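Local coordinates for protein glycerol-3-phosphate dehydrogenase [NAD(+)] (Dunaliella salina, PDB 6IUY) that probably interconverts dihydroxyacetone phosphate and sn-glycerol 3-phosphate with NAD(H) as cofactor, and carries a second, phosphatase-like domain that binds magnesium, at residues 381-389 with 567-578; 593-601 with 608-616. All blocks are in the same frame, centred on the assembly; numbering follows the deposited sequence.

Interaction 1: 381-389 with 567-578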
ATOM      1  N   GLY A 381      15.447 -11.734   6.872  1.00 39.90           N
ATOM      2  CA  GLY A 381      16.358 -11.586   7.992  1.00 36.71           C
ATOM      3  C   GLY A 381      17.471 -10.662   7.547  1.00 43.66           C
ATOM      4  O   GLY A 381      17.605 -10.331   6.350  1.00 42.95           O
ATOM      5  N   MET A 382      18.269 -10.222   8.504  1.00 39.63           N
ATOM      6  CA  MET A 382      19.352  -9.309   8.186  1.00 45.66           C
ATOM      7  C   MET A 382      20.550  -9.560   9.080  1.00 44.86           C
ATOM      8  O   MET A 382      20.440 -10.227  10.116  1.00 44.28           O
ATOM      9  CB  MET A 382      18.900  -7.854   8.336  1.00 44.73           C
ATOM     10  CG  MET A 382      18.578  -7.436   9.768  1.00 44.09           C
ATOM     11  SD  MET A 382      18.499  -5.637   9.915  1.00 48.10           S
ATOM     12  CE  MET A 382      17.931  -5.468  11.592  1.00 56.06           C
ATOM     13  N   ARG A 383      21.699  -9.024   8.684  1.00 42.86           N
ATOM     14  CA  ARG A 383      22.831  -8.977   9.593  1.00 47.79           C
ATOM     15  C   ARG A 383      23.042  -7.539  10.009  1.00 46.35           C
ATOM     16  O   ARG A 383      22.895  -6.621   9.195  1.00 50.61           O
ATOM     17  CB  ARG A 383      24.113  -9.550   8.947  1.00 49.04           C
ATOM     18  CG  ARG A 383      25.284  -9.667   9.954  1.00 50.14           C
ATOM     19  CD  ARG A 383      26.545 -10.270   9.330  1.00 56.91           C
ATOM     20  NE  ARG A 383      27.312  -9.274   8.586  1.00 63.03           N
ATOM     21  CZ  ARG A 383      28.507  -8.817   8.945  1.00 62.38           C
ATOM     22  NH1 ARG A 383      29.118  -7.908   8.198  1.00 62.11           N
ATOM     23  NH2 ARG A 383      29.098  -9.279  10.042  1.00 71.87           N
ATOM     24  N   VAL A 384      23.391  -7.326  11.266  1.00 42.68           N
ATOM     25  CA  VAL A 384      23.749  -5.990  11.697  1.00 44.03           C
ATOM     26  C   VAL A 384      25.225  -5.723  11.418  1.00 53.69           C
ATOM     27  O   VAL A 384      26.094  -6.440  11.895  1.00 58.61           O
ATOM     28  CB  VAL A 384      23.473  -5.780  13.185  1.00 47.43           C
ATOM     29  CG1 VAL A 384      23.723  -4.325  13.560  1.00 49.54           C
ATOM     30  CG2 VAL A 384      22.044  -6.177  13.502  1.00 48.71           C
ATOM     31  N   ARG A 385      25.500  -4.675  10.656  1.00 55.72           N
ATOM     32  CA  ARG A 385      26.860  -4.334  10.268  1.00 54.88           C
ATOM     33  C   ARG A 385      27.053  -2.831  10.354  1.00 58.82           C
ATOM     34  O   ARG A 385      26.178  -2.072   9.923  1.00 62.79           O
ATOM     35  CB  ARG A 385      27.148  -4.827   8.853  1.00 51.19           C
ATOM     36  CG  ARG A 385      28.395  -4.252   8.240  1.00 59.13           C
ATOM     37  CD  ARG A 385      28.385  -4.451   6.746  1.00 58.88           C
ATOM     38  NE  ARG A 385      29.216  -3.451   6.089  1.00 73.50           N
ATOM     39  CZ  ARG A 385      30.482  -3.646   5.746  1.00 73.22           C
ATOM     40  NH1 ARG A 385      31.055  -4.819   5.989  1.00 71.27           N
ATOM     41  NH2 ARG A 385      31.167  -2.675   5.150  1.00 74.34           N
ATOM     42  N   ALA A 386      28.183  -2.400  10.913  1.00 58.22           N
ATOM     43  CA  ALA A 386      28.470  -0.968  11.047  1.00 60.13           C
ATOM     44  C   ALA A 386      27.266  -0.210  11.578  1.00 60.27           C
ATOM     45  O   ALA A 386      26.855   0.789  10.989  1.00 56.38           O
ATOM     46  CB  ALA A 386      28.896  -0.381   9.708  1.00 55.38           C
ATOM     47  N   GLU A 387      26.681  -0.717  12.660  1.00 62.15           N
ATOM     48  CA  GLU A 387      25.462  -0.137  13.235  1.00 65.57           C
ATOM     49  C   GLU A 387      24.326   0.055  12.218  1.00 59.43           C
ATOM     50  O   GLU A 387      23.448   0.895  12.412  1.00 56.63           O
ATOM     51  CB  GLU A 387      25.785   1.200  13.906  1.00 59.25           C
ATOM     52  CG  GLU A 387      26.521   1.048  15.230  1.00 62.21           C
ATOM     53  CD  GLU A 387      26.931   2.388  15.836  1.00 73.52           C
ATOM     54  OE1 GLU A 387      26.954   3.402  15.097  1.00 80.07           O
ATOM     55  OE2 GLU A 387      27.232   2.428  17.052  1.00 75.22           O
ATOM     56  N   GLY A 388      24.336  -0.733  11.146  1.00 58.87           N
ATOM     57  CA  GLY A 388      23.305  -0.638  10.126  1.00 54.78           C
ATOM     58  C   GLY A 388      22.754  -1.982   9.666  1.00 54.37           C
ATOM     59  O   GLY A 388      23.306  -3.043   9.970  1.00 54.27           O
ATOM     60  N   PRO A 389      21.642  -1.951   8.931  1.00 49.92           N
ATOM     61  CA  PRO A 389      21.087  -3.191   8.376  1.00 52.49           C
ATOM     62  C   PRO A 389      21.820  -3.679   7.134  1.00 48.50           C
ATOM     63  O   PRO A 389      22.016  -2.895   6.202  1.00 50.39           O
ATOM     64  CB  PRO A 389      19.658  -2.796   8.010  1.00 48.43           C
ATOM     65  CG  PRO A 389      19.765  -1.347   7.699  1.00 51.99           C
ATOM     66  CD  PRO A 389      20.778  -0.789   8.669  1.00 45.48           C
ATOM     67  N   THR A 567      15.042 -11.327  13.989  1.00 37.10           N
ATOM     68  CA  THR A 567      14.912 -10.063  13.269  1.00 39.78           C
ATOM     69  C   THR A 567      14.583  -8.935  14.250  1.00 38.83           C
ATOM     70  O   THR A 567      15.056  -7.824  14.094  1.00 39.77           O
ATOM     71  CB  THR A 567      13.832 -10.145  12.172  1.00 38.32           C
ATOM     72  OG1 THR A 567      14.057 -11.306  11.363  1.00 40.36           O
ATOM     73  CG2 THR A 567      13.829  -8.892  11.293  1.00 35.47           C
ATOM     74  N   SER A 568      13.774  -9.224  15.268  1.00 39.36           N
ATOM     75  CA  SER A 568      13.475  -8.224  16.299  1.00 39.89           C
ATOM     76  C   SER A 568      14.764  -7.718  16.945  1.00 42.47           C
ATOM     77  O   SER A 568      14.960  -6.504  17.096  1.00 41.13           O
ATOM     78  CB  SER A 568      12.549  -8.808  17.381  1.00 36.78           C
ATOM     79  OG  SER A 568      12.142  -7.810  18.303  1.00 38.42           O
ATOM     80  N   ASP A 569      15.637  -8.646  17.332  1.00 39.02           N
ATOM     81  CA  ASP A 569      16.902  -8.279  17.972  1.00 41.51           C
ATOM     82  C   ASP A 569      17.795  -7.524  17.003  1.00 40.85           C
ATOM     83  O   ASP A 569      18.420  -6.539  17.377  1.00 41.94           O
ATOM     84  CB  ASP A 569      17.648  -9.513  18.515  1.00 43.75           C
ATOM     85  CG  ASP A 569      16.928 -10.180  19.688  1.00 48.43           C
ATOM     86  OD1 ASP A 569      15.993  -9.574  20.264  1.00 51.10           O
ATOM     87  OD2 ASP A 569      17.304 -11.319  20.048  1.00 52.68           O
ATOM     88  N   GLU A 570      17.862  -7.963  15.756  1.00 40.36           N
ATOM     89  CA  GLU A 570      18.735  -7.275  14.807  1.00 44.11           C
ATOM     90  C   GLU A 570      18.340  -5.799  14.678  1.00 45.30           C
ATOM     91  O   GLU A 570      19.180  -4.908  14.797  1.00 49.47           O
ATOM     92  CB  GLU A 570      18.708  -7.969  13.442  1.00 41.72           C
ATOM     93  CG  GLU A 570      19.359  -9.360  13.469  1.00 46.89           C
ATOM     94  CD  GLU A 570      18.659 -10.377  12.559  1.00 49.09           C
ATOM     95  OE1 GLU A 570      17.880  -9.954  11.657  1.00 44.42           O
ATOM     96  OE2 GLU A 570      18.890 -11.599  12.753  1.00 42.75           O
ATOM     97  N   VAL A 571      17.057  -5.549  14.458  1.00 43.92           N
ATOM     98  CA  VAL A 571      16.542  -4.187  14.357  1.00 46.10           C
ATOM     99  C   VAL A 571      16.698  -3.404  15.665  1.00 45.01           C
ATOM    100  O   VAL A 571      17.005  -2.202  15.648  1.00 46.39           O
ATOM    101  CB  VAL A 571      15.058  -4.195  13.942  1.00 43.37           C
ATOM    102  CG1 VAL A 571      14.423  -2.797  14.119  1.00 42.25           C
ATOM    103  CG2 VAL A 571      14.939  -4.669  12.535  1.00 46.11           C
ATOM    104  N   GLN A 572      16.505  -4.062  16.802  1.00 39.22           N
ATOM    105  CA  GLN A 572      16.629  -3.332  18.060  1.00 42.82           C
ATOM    106  C   GLN A 572      18.059  -2.865  18.271  1.00 47.99           C
ATOM    107  O   GLN A 572      18.290  -1.773  18.793  1.00 49.26           O
ATOM    108  CB  GLN A 572      16.178  -4.174  19.250  1.00 40.77           C
ATOM    109  CG  GLN A 572      15.781  -3.315  20.450  1.00 41.83           C
ATOM    110  CD  GLN A 572      14.652  -2.364  20.110  1.00 46.64           C
ATOM    111  OE1 GLN A 572      13.831  -2.656  19.242  1.00 45.91           O
ATOM    112  NE2 GLN A 572      14.614  -1.212  20.773  1.00 46.03           N
ATOM    113  N   GLU A 573      19.022  -3.700  17.881  1.00 48.70           N
ATOM    114  CA  GLU A 573      20.429  -3.320  17.925  1.00 46.71           C
ATOM    115  C   GLU A 573      20.658  -2.029  17.139  1.00 47.60           C
ATOM    116  O   GLU A 573      21.269  -1.077  17.626  1.00 47.49           O
ATOM    117  CB  GLU A 573      21.284  -4.452  17.366  1.00 53.04           C
ATOM    118  CG  GLU A 573      22.758  -4.364  17.694  1.00 58.86           C
ATOM    119  CD  GLU A 573      23.533  -5.541  17.129  1.00 61.38           C
ATOM    120  OE1 GLU A 573      24.663  -5.330  16.650  1.00 61.36           O
ATOM    121  OE2 GLU A 573      23.008  -6.677  17.160  1.00 65.04           O
ATOM    122  N   ILE A 574      20.129  -1.984  15.926  1.00 43.71           N
ATOM    123  CA  ILE A 574      20.207  -0.766  15.129  1.00 44.97           C
ATOM    124  C   ILE A 574      19.456   0.418  15.765  1.00 47.43           C
ATOM    125  O   ILE A 574      19.940   1.553  15.723  1.00 47.69           O
ATOM    126  CB  ILE A 574      19.681  -1.021  13.696  1.00 45.39           C
ATOM    127  CG1 ILE A 574      20.528  -2.115  13.024  1.00 44.31           C
ATOM    128  CG2 ILE A 574      19.690   0.263  12.869  1.00 43.61           C
ATOM    129  CD1 ILE A 574      19.922  -2.687  11.770  1.00 45.96           C
ATOM    130  N   LEU A 575      18.292   0.163  16.366  1.00 47.88           N
ATOM    131  CA  LEU A 575      17.508   1.242  16.980  1.00 50.36           C
ATOM    132  C   LEU A 575      18.253   1.823  18.171  1.00 54.28           C
ATOM    133  O   LEU A 575      18.298   3.042  18.362  1.00 51.36           O
ATOM    134  CB  LEU A 575      16.117   0.752  17.425  1.00 45.30           C
ATOM    135  CG  LEU A 575      15.138   0.301  16.326  1.00 48.20           C
ATOM    136  CD1 LEU A 575      13.742   0.087  16.886  1.00 49.58           C
ATOM    137  CD2 LEU A 575      15.093   1.273  15.154  1.00 45.46           C
ATOM    138  N   HIS A 576      18.833   0.946  18.979  1.00 52.77           N
ATOM    139  CA  HIS A 576      19.573   1.388  20.151  1.00 53.78           C
ATOM    140  C   HIS A 576      20.775   2.215  19.712  1.00 57.96           C
ATOM    141  O   HIS A 576      21.004   3.322  20.205  1.00 60.71           O
ATOM    142  CB  HIS A 576      20.018   0.190  20.984  1.00 56.03           C
ATOM    143  CG  HIS A 576      20.892   0.550  22.141  1.00 59.38           C
ATOM    144  ND1 HIS A 576      20.402   1.135  23.290  1.00 60.19           N
ATOM    145  CD2 HIS A 576      22.223   0.396  22.337  1.00 60.35           C
ATOM    146  CE1 HIS A 576      21.394   1.334  24.139  1.00 58.23           C
ATOM    147  NE2 HIS A 576      22.511   0.896  23.585  1.00 59.34           N
ATOM    148  N   ALA A 577      21.522   1.675  18.757  1.00 52.94           N
ATOM    149  CA  ALA A 577      22.721   2.328  18.259  1.00 52.97           C
ATOM    150  C   ALA A 577      22.442   3.734  17.734  1.00 55.39           C
ATOM    151  O   ALA A 577      23.174   4.674  18.054  1.00 58.85           O
ATOM    152  CB  ALA A 577      23.366   1.479  17.174  1.00 48.18           C
ATOM    153  N   ARG A 578      21.390   3.882  16.931  1.00 52.87           N
ATOM    154  CA  ARG A 578      21.072   5.166  16.316  1.00 48.08           C
ATOM    155  C   ARG A 578      20.177   6.018  17.193  1.00 54.97           C
ATOM    156  O   ARG A 578      19.747   7.089  16.772  1.00 60.00           O
ATOM    157  CB  ARG A 578      20.372   4.976  14.967  1.00 53.44           C
ATOM    158  CG  ARG A 578      21.045   4.037  14.001  1.00 54.53           C
ATOM    159  CD  ARG A 578      21.952   4.762  13.032  1.00 56.34           C
ATOM    160  NE  ARG A 578      22.512   3.808  12.073  1.00 65.30           N
ATOM    161  CZ  ARG A 578      22.040   3.615  10.843  1.00 65.05           C
ATOM    162  NH1 ARG A 578      21.009   4.326  10.405  1.00 67.61           N
ATOM    163  NH2 ARG A 578      22.599   2.715  10.048  1.00 62.93           N
TER

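Interaction 2: 593-601 with 608-616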
ATOM      1  N   ILE A 593       9.166  -6.925  25.182  1.00 47.08           N
ATOM      2  CA  ILE A 593       8.276  -8.020  25.622  1.00 49.98           C
ATOM      3  C   ILE A 593       8.951  -9.377  25.484  1.00 46.55           C
ATOM      4  O   ILE A 593       8.960 -10.179  26.417  1.00 45.30           O
ATOM      5  CB  ILE A 593       6.949  -8.032  24.820  1.00 42.40           C
ATOM      6  CG1 ILE A 593       6.102  -6.817  25.202  1.00 43.92           C
ATOM      7  CG2 ILE A 593       6.165  -9.337  25.055  1.00 39.84           C
ATOM      8  CD1 ILE A 593       4.911  -6.641  24.358  1.00 42.38           C
ATOM      9  N   ILE A 594       9.496  -9.639  24.300  1.00 46.60           N
ATOM     10  CA  ILE A 594      10.344 -10.808  24.109  1.00 45.10           C
ATOM     11  C   ILE A 594      11.365 -10.957  25.234  1.00 48.10           C
ATOM     12  O   ILE A 594      11.563 -12.049  25.756  1.00 45.36           O
ATOM     13  CB  ILE A 594      11.107 -10.737  22.797  1.00 43.99           C
ATOM     14  CG1 ILE A 594      10.154 -10.970  21.620  1.00 40.30           C
ATOM     15  CG2 ILE A 594      12.262 -11.755  22.809  1.00 44.21           C
ATOM     16  CD1 ILE A 594      10.618 -10.295  20.356  1.00 38.85           C
ATOM     17  N   HIS A 595      12.015  -9.862  25.607  1.00 49.10           N
ATOM     18  CA  HIS A 595      13.102  -9.966  26.576  1.00 52.84           C
ATOM     19  C   HIS A 595      12.671  -9.691  28.013  1.00 50.19           C
ATOM     20  O   HIS A 595      13.495  -9.690  28.915  1.00 58.15           O
ATOM     21  CB  HIS A 595      14.247  -9.053  26.152  1.00 49.46           C
ATOM     22  CG  HIS A 595      14.950  -9.552  24.933  1.00 51.07           C
ATOM     23  ND1 HIS A 595      15.667 -10.732  24.926  1.00 50.75           N
ATOM     24  CD2 HIS A 595      15.001  -9.076  23.664  1.00 53.02           C
ATOM     25  CE1 HIS A 595      16.145 -10.948  23.715  1.00 52.47           C
ATOM     26  NE2 HIS A 595      15.758  -9.956  22.928  1.00 52.51           N
ATOM     27  N   GLY A 596      11.372  -9.497  28.219  1.00 49.68           N
ATOM     28  CA  GLY A 596      10.799  -9.549  29.551  1.00 50.46           C
ATOM     29  C   GLY A 596      10.884  -8.263  30.346  1.00 52.92           C
ATOM     30  O   GLY A 596      10.821  -8.286  31.571  1.00 50.24           O
ATOM     31  N   GLU A 597      11.024  -7.133  29.661  1.00 51.12           N
ATOM     32  CA  GLU A 597      11.043  -5.859  30.362  1.00 52.67           C
ATOM     33  C   GLU A 597       9.633  -5.294  30.441  1.00 55.75           C
ATOM     34  O   GLU A 597       9.301  -4.551  31.362  1.00 60.19           O
ATOM     35  CB  GLU A 597      11.974  -4.853  29.680  1.00 48.71           C
ATOM     36  CG  GLU A 597      13.409  -5.299  29.550  1.00 47.16           C
ATOM     37  CD  GLU A 597      14.250  -4.242  28.872  1.00 52.74           C
ATOM     38  OE1 GLU A 597      13.727  -3.123  28.674  1.00 50.19           O
ATOM     39  OE2 GLU A 597      15.419  -4.524  28.538  1.00 52.22           O
ATOM     40  N   VAL A 598       8.811  -5.648  29.464  1.00 54.89           N
ATOM     41  CA  VAL A 598       7.423  -5.209  29.424  1.00 50.68           C
ATOM     42  C   VAL A 598       6.562  -6.462  29.403  1.00 54.68           C
ATOM     43  O   VAL A 598       6.934  -7.460  28.786  1.00 54.69           O
ATOM     44  CB  VAL A 598       7.152  -4.316  28.195  1.00 53.22           C
ATOM     45  CG1 VAL A 598       5.661  -4.035  28.024  1.00 52.88           C
ATOM     46  CG2 VAL A 598       7.929  -3.021  28.320  1.00 52.65           C
ATOM     47  N   PRO A 599       5.430  -6.443  30.117  1.00 49.70           N
ATOM     48  CA  PRO A 599       4.575  -7.630  30.124  1.00 50.42           C
ATOM     49  C   PRO A 599       3.853  -7.758  28.795  1.00 50.47           C
ATOM     50  O   PRO A 599       3.585  -6.741  28.150  1.00 53.23           O
ATOM     51  CB  PRO A 599       3.590  -7.347  31.262  1.00 52.51           C
ATOM     52  CG  PRO A 599       3.483  -5.847  31.266  1.00 53.25           C
ATOM     53  CD  PRO A 599       4.873  -5.351  30.935  1.00 54.74           C
ATOM     54  N   PRO A 600       3.532  -8.986  28.384  1.00 45.19           N
ATOM     55  CA  PRO A 600       2.878  -9.154  27.088  1.00 44.51           C
ATOM     56  C   PRO A 600       1.595  -8.332  26.971  1.00 47.79           C
ATOM     57  O   PRO A 600       1.225  -7.935  25.864  1.00 44.27           O
ATOM     58  CB  PRO A 600       2.578 -10.658  27.032  1.00 48.05           C
ATOM     59  CG  PRO A 600       3.541 -11.285  28.015  1.00 47.60           C
ATOM     60  CD  PRO A 600       3.781 -10.261  29.079  1.00 48.76           C
ATOM     61  N   THR A 601       0.933  -8.066  28.093  1.00 48.74           N
ATOM     62  CA  THR A 601      -0.357  -7.371  28.060  1.00 49.38           C
ATOM     63  C   THR A 601      -0.252  -5.925  27.582  1.00 46.42           C
ATOM     64  O   THR A 601      -1.270  -5.302  27.275  1.00 54.72           O
ATOM     65  CB  THR A 601      -1.031  -7.354  29.438  1.00 47.35           C
ATOM     66  OG1 THR A 601      -0.243  -6.566  30.328  1.00 56.00           O
ATOM     67  CG2 THR A 601      -1.169  -8.763  30.000  1.00 51.65           C
ATOM     68  N   VAL A 608       3.172   3.863  24.822  1.00 58.72           N
ATOM     69  CA  VAL A 608       3.539   4.029  26.223  1.00 55.57           C
ATOM     70  C   VAL A 608       4.579   3.012  26.675  1.00 59.81           C
ATOM     71  O   VAL A 608       5.487   3.334  27.445  1.00 58.81           O
ATOM     72  CB  VAL A 608       2.309   3.902  27.131  1.00 56.40           C
ATOM     73  CG1 VAL A 608       2.733   3.859  28.586  1.00 62.92           C
ATOM     74  CG2 VAL A 608       1.335   5.041  26.870  1.00 61.58           C
ATOM     75  N   ALA A 609       4.430   1.777  26.202  1.00 59.28           N
ATOM     76  CA  ALA A 609       5.306   0.683  26.611  1.00 58.31           C
ATOM     77  C   ALA A 609       6.747   0.850  26.104  1.00 56.16           C
ATOM     78  O   ALA A 609       7.680   0.240  26.633  1.00 54.37           O
ATOM     79  CB  ALA A 609       4.734  -0.636  26.135  1.00 54.61           C
ATOM     80  N   CYS A 610       6.938   1.671  25.081  1.00 55.27           N
ATOM     81  CA  CYS A 610       8.280   1.832  24.535  1.00 58.44           C
ATOM     82  C   CYS A 610       9.177   2.585  25.511  1.00 63.13           C
ATOM     83  O   CYS A 610      10.389   2.354  25.545  1.00 60.17           O
ATOM     84  CB  CYS A 610       8.238   2.555  23.195  1.00 53.31           C
ATOM     85  SG  CYS A 610       7.534   4.203  23.299  1.00 67.22           S
ATOM     86  N   SER A 611       8.585   3.471  26.315  1.00 61.07           N
ATOM     87  CA  SER A 611       9.369   4.290  27.244  1.00 61.00           C
ATOM     88  C   SER A 611       9.137   3.928  28.715  1.00 60.70           C
ATOM     89  O   SER A 611       9.912   4.334  29.571  1.00 62.57           O
ATOM     90  CB  SER A 611       9.080   5.787  27.027  1.00 58.50           C
ATOM     91  OG  SER A 611       7.684   6.075  27.065  1.00 63.66           O
ATOM     92  N   MET A 612       8.089   3.163  29.010  1.00 59.89           N
ATOM     93  CA  MET A 612       7.776   2.828  30.399  1.00 61.77           C
ATOM     94  C   MET A 612       8.957   2.159  31.097  1.00 61.67           C
ATOM     95  O   MET A 612       9.785   1.530  30.448  1.00 62.99           O
ATOM     96  CB  MET A 612       6.544   1.928  30.476  1.00 63.06           C
ATOM     97  CG  MET A 612       6.596   0.688  29.594  1.00 57.49           C
ATOM     98  SD  MET A 612       5.377  -0.540  30.107  1.00 56.89           S
ATOM     99  CE  MET A 612       6.204  -1.290  31.511  1.00 62.96           C
ATOM    100  N   PRO A 613       9.053   2.313  32.426  1.00 67.12           N
ATOM    101  CA  PRO A 613      10.182   1.690  33.127  1.00 65.67           C
ATOM    102  C   PRO A 613      10.032   0.181  33.115  1.00 60.87           C
ATOM    103  O   PRO A 613       8.908  -0.299  33.191  1.00 60.55           O
ATOM    104  CB  PRO A 613      10.075   2.251  34.556  1.00 58.39           C
ATOM    105  CG  PRO A 613       9.194   3.476  34.427  1.00 59.83           C
ATOM    106  CD  PRO A 613       8.229   3.134  33.329  1.00 65.16           C
ATOM    107  N   SER A 614      11.138  -0.545  33.024  1.00 59.12           N
ATOM    108  CA  SER A 614      11.091  -2.002  33.015  1.00 64.33           C
ATOM    109  C   SER A 614      10.375  -2.560  34.247  1.00 67.72           C
ATOM    110  O   SER A 614      10.350  -1.924  35.299  1.00 67.57           O
ATOM    111  CB  SER A 614      12.509  -2.576  32.932  1.00 61.13           C
ATOM    112  OG  SER A 614      13.240  -1.950  31.898  1.00 57.36           O
ATOM    113  N   MET A 615       9.787  -3.746  34.100  1.00 69.14           N
ATOM    114  CA  MET A 615       9.177  -4.470  35.213  1.00 68.88           C
ATOM    115  C   MET A 615      10.246  -5.135  36.080  1.00 74.91           C
ATOM    116  O   MET A 615      11.333  -5.463  35.586  1.00 70.48           O
ATOM    117  CB  MET A 615       8.210  -5.536  34.698  1.00 70.42           C
ATOM    118  CG  MET A 615       8.890  -6.887  34.436  1.00 74.49           C
ATOM    119  SD  MET A 615       7.798  -8.188  33.819  1.00 87.07           S
ATOM    120  CE  MET A 615       7.469  -7.602  32.159  1.00 59.26           C
ATOM    121  N   PRO A 616       9.942  -5.340  37.378  1.00 79.46           N
ATOM    122  CA  PRO A 616      10.870  -6.020  38.298  1.00 75.01           C
ATOM    123  C   PRO A 616      11.028  -7.502  37.960  1.00 72.09           C
ATOM    124  O   PRO A 616      11.858  -8.181  38.566  1.00 71.44           O
ATOM    125  CB  PRO A 616      10.209  -5.834  39.672  1.00 75.03           C
ATOM    126  CG  PRO A 616       9.258  -4.666  39.496  1.00 75.64           C
ATOM    127  CD  PRO A 616       8.769  -4.786  38.080  1.00 70.60           C
TER

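Interaction 1: 381-389 with 567-578
The amide N of Met382 meets the flat carboxylate of Glu570 from above, 46° out of its plane, and bonds OE1 at 3.2 Å. The Met382 carbonyl also lies close by, an acceptor facing acceptors, while Glu570 OE2 takes a hydrogen bond from His353. At the far end, the Arg578 guanidinium lies obliquely beside the backbone of Glu387 and Gly388; Arg578 NE and NH2 share Glu387 O through two weak, strongly bent bonds, the NE one 3.1 Å long.

Apolar side chains fill the middle. With its chain extended beyond CG (chi2 164°, chi3 174°), Met382 slides past Glu570 and meets Ile574 tip to tip, Met382 SD to Ile574 CD1 3.8 Å, although the place of its methyl is doubtful. The same Ile574 CD1 touches Pro389 CD at 3.7 Å, with the two side chains crossing at about a right angle. Val384 CG1 rests on Ile574 CG1 at 3.9 Å, and Glu387 CG lies against Ala577 CB.

A beta hairpin with a two-residue loop, its strands 382-385 and 388-391 joined by a type I' turn from Arg385 to Gly388, is thus laid along helix 564-577, right after NAD-binding Lys380.

Interaction 2: 593-601 with 608-616
Val598 turns its two methyls to Ala609 and Met612, and this is the buried, apolar part of the contact. Its CG1 meets Ala609 CB at 4.0 Å, and its CG2 lies 4.0 Å from Met612 SD, the two side chains crossing at a slant. Met612 turns back at its last torsion (chi3 -79°), which brings the methyl round so that CE also rests on Val598 CG2 and comes to 4.3 Å from Pro599 CD. Beside this apolar patch the two backbones are tied directly: Met615 N donates to Glu597 O at 2.9 Å, nearly straight (162°) and in the carbonyl plane.

The outer side is looser. Ser614 and Met615 are exposed, and Ser614 OG makes no more than a weak bond of 3.5 Å to Glu597 OE1, an atom whose position is uncertain; that oxygen is modelled in a salt bridge with Arg592. Met615 runs past Gly596 O, and its last torsion (chi3 71°) turns the methyl toward Pro599, although the place of that methyl is doubtful.

Gly596, at positive phi, closes helix 585-594 with a Schellman motif. From this helix Arg592 NH2 reaches the carbonyls of Ala609 and Met612, binding the C-terminal tail to it. Behind the first segment, Ile593 and Pro600 pack on Trp536 of helix 528-541, and Ile594 faces helix 564-577.

In the fold
Interaction 1 and interaction 2 lie on the same side of the chain's centre, with their own centres about 20 Å apart, and they follow each other in series along the sequence. Helix 564-577, which takes part in the first, is followed by helix 585-594, whose end opens the second. The two helices pack together: Asp569 OD1 probably hydrogen-bonds His595 NE2 at 2.7 Å, and Ser568 touches Ile594. Interaction 1 joins the hairpin after Lys380, in the N-terminal part of the dehydrogenase, to helix 564-577, with its Gly381 end about 6 Å from the bound NAD. Interaction 2 lies away from the ligand and metal sites and folds the end of the modelled chain back onto the end of helix 585-594 and the turn after it.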